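Local coordinates for putative MCP-type signal transduction protein (Campylobacter jejuni subsp. jejuni serotype O:2, PDB 4WY9) that probably senses chemical signals in the periplasm through a tandem-PAS domain, serving as the chemoreceptor Tlp1 that guides chemotaxis, at residues I128-Q132 and V133-I137; I84-E88 and Y89-E93. One frame throughout, in Å; residues are numbered along the deposited sequence.

Interaction 1: residues I128-Q132 and V133-I137; sequences IANLQ and VVQDI
Gln135 reaches back from the first turn of helix 132-140 to the chain that leads into it. Its CB lies 3.7 Å from Leu131 O, and CG comes closer to the same oxygen, at 3.5 Å. The chain then bends at chi2 (-55°), which turns CD toward the short helix 126-129 and brings the amide to Ala129. There Gln135 NE2 donates to Ala129 O over 2.8 Å, with the acceptor almost in the plane of the amide. Glutamine suits the place because its N-H group supplies a donor to a backbone carbonyl of the preceding turn while its own backbone belongs to the next helix.

Leu131 is the N-cap residue of that next helix, and its carbonyl accepts the backbone N-H of Gln135. Beneath the junction, Val134 sets CG2 4.0 Å from Leu131 CB, and its CG1 lies against Ala129 O; the branched side chain thus fills the angle between the helices. Both residues continue inward onto Tyr80 or Tyr82 of strand 78-83, whereas Val133 faces Ala169 and Tyr149.

On the outer side Gln132 bends back at chi2 (65°), and its NE2 bonds to Asp136 OD1 at 2.9 Å, from above the carboxylate plane, which stands 47° from the amide. Backbone and side chains therefore both link Gln132 to Asp136, one turn on. The carboxylate, near the N-terminal end of the helix, would probably be favoured by the helix dipole. The Gln135 amide ties the new helix to the preceding turn, while the Gln132 amide braces the first turn from within.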
loop_
_atom_site.group_PDB
_atom_site.type_symbol
_atom_site.label_atom_id
_atom_site.label_comp_id
_atom_site.label_asym_id
_atom_site.label_seq_id
_atom_site.Cartn_x
_atom_site.Cartn_y
_atom_site.Cartn_z
ATOM N N ILE A 128 6.471 -10.603 -8.550
ATOM C CA ILE A 128 5.188 -10.032 -8.901
ATOM C C ILE A 128 4.110 -11.124 -9.014
ATOM O O ILE A 128 3.023 -11.010 -8.447
ATOM C CB ILE A 128 5.265 -9.233 -10.210
ATOM C CG1 ILE A 128 6.228 -8.053 -10.085
ATOM C CG2 ILE A 128 3.864 -8.748 -10.632
ATOM C CD1 ILE A 128 5.852 -7.058 -9.027
ATOM N N ALA A 129 4.419 -12.181 -9.743
ATOM C CA ALA A 129 3.470 -13.243 -9.962
ATOM C C ALA A 129 3.073 -13.944 -8.683
ATOM O O ALA A 129 1.968 -14.453 -8.560
ATOM C CB ALA A 129 3.998 -14.245 -10.984
ATOM N N ASN A 130 3.980 -13.966 -7.712
ATOM C CA ASN A 130 3.750 -14.651 -6.455
ATOM C C ASN A 130 3.199 -13.782 -5.325
ATOM O O ASN A 130 3.000 -14.255 -4.214
ATOM C CB ASN A 130 5.050 -15.337 -6.018
ATOM C CG ASN A 130 5.454 -16.511 -6.914
ATOM O OD1 ASN A 130 4.596 -17.157 -7.516
ATOM N ND2 ASN A 130 6.734 -16.736 -7.066
ATOM N N LEU A 131 2.873 -12.516 -5.637
ATOM C CA LEU A 131 2.245 -11.658 -4.638
ATOM C C LEU A 131 0.954 -12.280 -4.133
ATOM O O LEU A 131 0.194 -12.884 -4.907
ATOM C CB LEU A 131 1.933 -10.300 -5.223
ATOM C CG LEU A 131 3.074 -9.342 -5.518
ATOM C CD1 LEU A 131 2.544 -8.156 -6.308
ATOM C CD2 LEU A 131 3.754 -8.881 -4.247
ATOM N N GLN A 132 0.680 -12.108 -2.847
ATOM C CA GLN A 132 -0.573 -12.597 -2.285
ATOM C C GLN A 132 -1.816 -12.048 -3.016
ATOM O O GLN A 132 -2.752 -12.774 -3.261
ATOM C CB GLN A 132 -0.668 -12.317 -0.794
ATOM C CG GLN A 132 -1.797 -13.032 -0.107
ATOM C CD GLN A 132 -1.615 -14.548 -0.132
ATOM O OE1 GLN A 132 -0.572 -15.048 0.252
ATOM N NE2 GLN A 132 -2.590 -15.254 -0.595
ATOM N N VAL A 133 -1.810 -10.760 -3.363
ATOM C CA VAL A 133 -2.981 -10.210 -4.049
ATOM C C VAL A 133 -3.181 -10.890 -5.401
ATOM O O VAL A 133 -4.323 -11.101 -5.818
ATOM C CB VAL A 133 -2.942 -8.654 -4.219
ATOM C CG1 VAL A 133 -3.135 -7.932 -2.895
ATOM C CG2 VAL A 133 -1.699 -8.159 -4.934
ATOM N N VAL A 134 -2.085 -11.208 -6.085
ATOM C CA VAL A 134 -2.165 -11.874 -7.376
ATOM C C VAL A 134 -2.724 -13.278 -7.207
ATOM O O VAL A 134 -3.606 -13.717 -7.950
ATOM C CB VAL A 134 -0.815 -11.917 -8.099
ATOM C CG1 VAL A 134 -0.856 -12.822 -9.293
ATOM C CG2 VAL A 134 -0.375 -10.497 -8.460
ATOM N N GLN A 135 -2.205 -14.006 -6.222
ATOM C CA GLN A 135 -2.677 -15.343 -5.986
ATOM C C GLN A 135 -4.137 -15.369 -5.570
ATOM O O GLN A 135 -4.906 -16.245 -5.993
ATOM C CB GLN A 135 -1.786 -16.050 -5.012
ATOM C CG GLN A 135 -0.396 -16.295 -5.630
ATOM C CD GLN A 135 -0.446 -17.088 -7.014
ATOM O OE1 GLN A 135 -1.090 -18.161 -7.130
ATOM N NE2 GLN A 135 0.197 -16.549 -8.060
ATOM N N ASP A 136 -4.534 -14.416 -4.741
ATOM C CA ASP A 136 -5.935 -14.318 -4.338
ATOM C C ASP A 136 -6.844 -14.044 -5.526
ATOM O O ASP A 136 -7.934 -14.595 -5.613
ATOM C CB ASP A 136 -6.116 -13.244 -3.288
ATOM C CG ASP A 136 -5.549 -13.616 -1.945
ATOM O OD1 ASP A 136 -5.249 -14.817 -1.717
ATOM O OD2 ASP A 136 -5.405 -12.707 -1.109
ATOM N N ILE A 137 -6.423 -13.166 -6.425
ATOM C CA ILE A 137 -7.219 -12.879 -7.617
ATOM C C ILE A 137 -7.374 -14.152 -8.462
ATOM O O ILE A 137 -8.487 -14.481 -8.887
ATOM C CB ILE A 137 -6.584 -11.744 -8.438
ATOM C CG1 ILE A 137 -6.793 -10.418 -7.735
ATOM C CG2 ILE A 137 -7.195 -11.674 -9.835
ATOM C CD1 ILE A 137 -6.013 -9.255 -8.256
#

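Interaction 2: residues I84-E88 and Y89-E93; sequences IDPPE and YFKEE
Pro87 sets the CB-CG-CD edge of its ring over one face of Phe90, three residues on, where the chain turns from an extended loop into helix 88-93. Its CD stands 3.8 Å from the centroid of the Phe90 ring and only 4° off the normal, a CH-pi contact centred on the face. Pro87 CG leans toward the rim, 3.8 Å from Phe90 CE1, so this edge of the pyrrolidine covers the face from its centre toward CE1. Phe90 CG is anti to its own carbonyl carbon (chi1 -81°), which swings the ring back beneath the prolines.

Pro86 fills the next hollow: its CB approaches Phe90 CD2 at 3.7 Å, obliquely to the ring. On the other flank Pro87 CB meets Tyr89 CD2 at 3.7 Å, fitting between the two aromatic side chains. Tyr89 CE2 in turn lies at the edge of the Phe90 ring, and the tyrosine hydroxyl is bonded to the backbone at Leu57 and Ile59. The rigid rings of the two prolines suit this place, since they hold the chain extended while offering broad apolar surfaces to Phe90, which also packs on Phe104, Ile59 and Ile62.

Over the outer side, Glu88 and Glu92 cross at about a right angle, and one water bridges them, donating to Glu88 OE2 (2.8 Å) and Glu92 OE2 (2.6 Å); it probably eases the repulsion between the carboxylates. Lys91 extends past Glu88, its CD 4.1 Å from Glu88 OE2, and its NZ is hydrogen-bonded to Gly102 O.

Phe90 N bonds to Pro87 O at 3.0 Å, followed by a weak bond from Lys91 N to Glu88 O. These successive i to i+3 links form the tight turn from the extended Pro86-Pro87 loop into a short helix, following a sheet strand of the first PDC sensor domain.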
loop_
_atom_site.group_PDB
_atom_site.type_symbol
_atom_site.label_atom_id
_atom_site.label_comp_id
_atom_site.label_asym_id
_atom_site.label_seq_id
_atom_site.Cartn_x
_atom_site.Cartn_y
_atom_site.Cartn_z
ATOM N N ILE A 84 -1.606 -14.532 -17.703
ATOM C CA ILE A 84 -1.426 -15.946 -17.401
ATOM C C ILE A 84 -1.111 -16.793 -18.627
ATOM O O ILE A 84 -0.391 -17.819 -18.515
ATOM C CB ILE A 84 -2.690 -16.538 -16.706
ATOM C CG1 ILE A 84 -3.183 -15.616 -15.605
ATOM C CG2 ILE A 84 -2.432 -17.933 -16.179
ATOM C CD1 ILE A 84 -4.603 -15.978 -15.158
ATOM N N ASP A 85 -1.627 -16.411 -19.797
ATOM C CA ASP A 85 -1.426 -17.218 -20.995
ATOM C C ASP A 85 -1.470 -16.336 -22.236
ATOM O O ASP A 85 -2.366 -16.461 -23.054
ATOM C CB ASP A 85 -2.404 -18.376 -21.063
ATOM C CG ASP A 85 -2.099 -19.346 -22.199
ATOM O OD1 ASP A 85 -0.917 -19.519 -22.593
ATOM O OD2 ASP A 85 -3.045 -19.991 -22.673
ATOM N N PRO A 86 -0.496 -15.434 -22.376
ATOM C CA PRO A 86 -0.507 -14.516 -23.506
ATOM C C PRO A 86 -0.137 -15.170 -24.838
ATOM O O PRO A 86 0.417 -16.257 -24.830
ATOM C CB PRO A 86 0.545 -13.496 -23.129
ATOM C CG PRO A 86 1.549 -14.298 -22.377
ATOM C CD PRO A 86 0.702 -15.273 -21.550
ATOM N N PRO A 87 -0.436 -14.501 -25.951
ATOM C CA PRO A 87 0.190 -14.901 -27.213
ATOM C C PRO A 87 1.673 -15.114 -27.043
ATOM O O PRO A 87 2.326 -14.318 -26.360
ATOM C CB PRO A 87 -0.131 -13.714 -28.142
ATOM C CG PRO A 87 -1.377 -13.122 -27.568
ATOM C CD PRO A 87 -1.196 -13.235 -26.086
ATOM N N GLU A 88 2.240 -16.131 -27.661
ATOM C CA GLU A 88 3.653 -16.432 -27.485
ATOM C C GLU A 88 4.540 -15.281 -27.967
ATOM O O GLU A 88 5.598 -15.026 -27.388
ATOM C CB GLU A 88 4.048 -17.711 -28.178
ATOM C CG GLU A 88 5.449 -18.178 -27.836
ATOM C CD GLU A 88 5.605 -18.647 -26.380
ATOM O OE1 GLU A 88 4.587 -18.878 -25.688
ATOM O OE2 GLU A 88 6.763 -18.773 -25.955
ATOM N N TYR A 89 4.099 -14.509 -28.964
ATOM C CA TYR A 89 4.949 -13.447 -29.465
ATOM C C TYR A 89 5.171 -12.356 -28.404
ATOM O O TYR A 89 6.158 -11.641 -28.457
ATOM C CB TYR A 89 4.417 -12.862 -30.770
ATOM C CG TYR A 89 3.427 -11.724 -30.656
ATOM C CD1 TYR A 89 3.854 -10.415 -30.651
ATOM C CD2 TYR A 89 2.049 -11.962 -30.609
ATOM C CE1 TYR A 89 2.944 -9.362 -30.587
ATOM C CE2 TYR A 89 1.137 -10.923 -30.557
ATOM C CZ TYR A 89 1.600 -9.620 -30.527
ATOM O OH TYR A 89 0.724 -8.562 -30.479
ATOM N N PHE A 90 4.249 -12.234 -27.454
ATOM C CA PHE A 90 4.435 -11.281 -26.360
ATOM C C PHE A 90 5.772 -11.507 -25.643
ATOM O O PHE A 90 6.488 -10.573 -25.313
ATOM C CB PHE A 90 3.305 -11.379 -25.339
ATOM C CG PHE A 90 2.029 -10.650 -25.691
ATOM C CD1 PHE A 90 1.624 -10.453 -26.984
ATOM C CD2 PHE A 90 1.208 -10.189 -24.681
ATOM C CE1 PHE A 90 0.434 -9.809 -27.244
ATOM C CE2 PHE A 90 0.033 -9.567 -24.941
ATOM C CZ PHE A 90 -0.346 -9.361 -26.238
ATOM N N LYS A 91 6.071 -12.771 -25.369
ATOM C CA LYS A 91 7.260 -13.122 -24.625
ATOM C C LYS A 91 8.521 -12.795 -25.414
ATOM O O LYS A 91 9.567 -12.486 -24.868
ATOM C CB LYS A 91 7.223 -14.613 -24.225
ATOM C CG LYS A 91 6.102 -14.946 -23.249
ATOM C CD LYS A 91 6.123 -16.370 -22.741
ATOM C CE LYS A 91 5.062 -16.618 -21.651
ATOM N NZ LYS A 91 5.177 -17.985 -21.070
ATOM N N GLU A 92 8.417 -12.883 -26.746
ATOM C CA GLU A 92 9.539 -12.641 -27.617
ATOM C C GLU A 92 9.816 -11.150 -27.833
ATOM O O GLU A 92 10.821 -10.775 -28.397
ATOM C CB GLU A 92 9.346 -13.397 -28.943
ATOM C CG GLU A 92 9.126 -14.900 -28.738
ATOM C CD GLU A 92 8.853 -15.717 -30.010
ATOM O OE1 GLU A 92 8.692 -15.148 -31.121
ATOM O OE2 GLU A 92 8.803 -16.976 -29.893
ATOM N N GLU A 93 8.919 -10.277 -27.354
ATOM C CA GLU A 93 9.101 -8.852 -27.599
ATOM C C GLU A 93 10.191 -8.225 -26.772
ATOM O O GLU A 93 10.861 -7.308 -27.248
ATOM C CB GLU A 93 7.802 -8.083 -27.364
ATOM C CG GLU A 93 6.818 -8.228 -28.474
ATOM C CD GLU A 93 7.295 -7.574 -29.751
ATOM O OE1 GLU A 93 7.578 -6.344 -29.697
ATOM O OE2 GLU A 93 7.394 -8.250 -30.791
HETATM O O HOH W 1 9.002 -17.988 -27.492
#

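In the fold
Following the chain from its N terminus, the long helix 8-51 and helix 59-70 come before strand 78-83, which leads straight into interaction 2, the turn from loop into helix 88-93. Strands 104-110 and 119-122 follow, and then interaction 1 joins helix 126-129 to helix 132-140. The two contacts are in series, neither nested nor crossed, and each is local, joining residues a few positions apart in two segments that follow one another without a gap. Interactions 1 and 2 lie about 20 Å apart, centre to centre, and do not touch. Strand 78-83 relates them: its end runs on into residues 84-93, while Tyr80 and Tyr82 receive side chains of 128-134. Interaction 2 also meets helix 59-70; interaction 1 reaches strand 163-173.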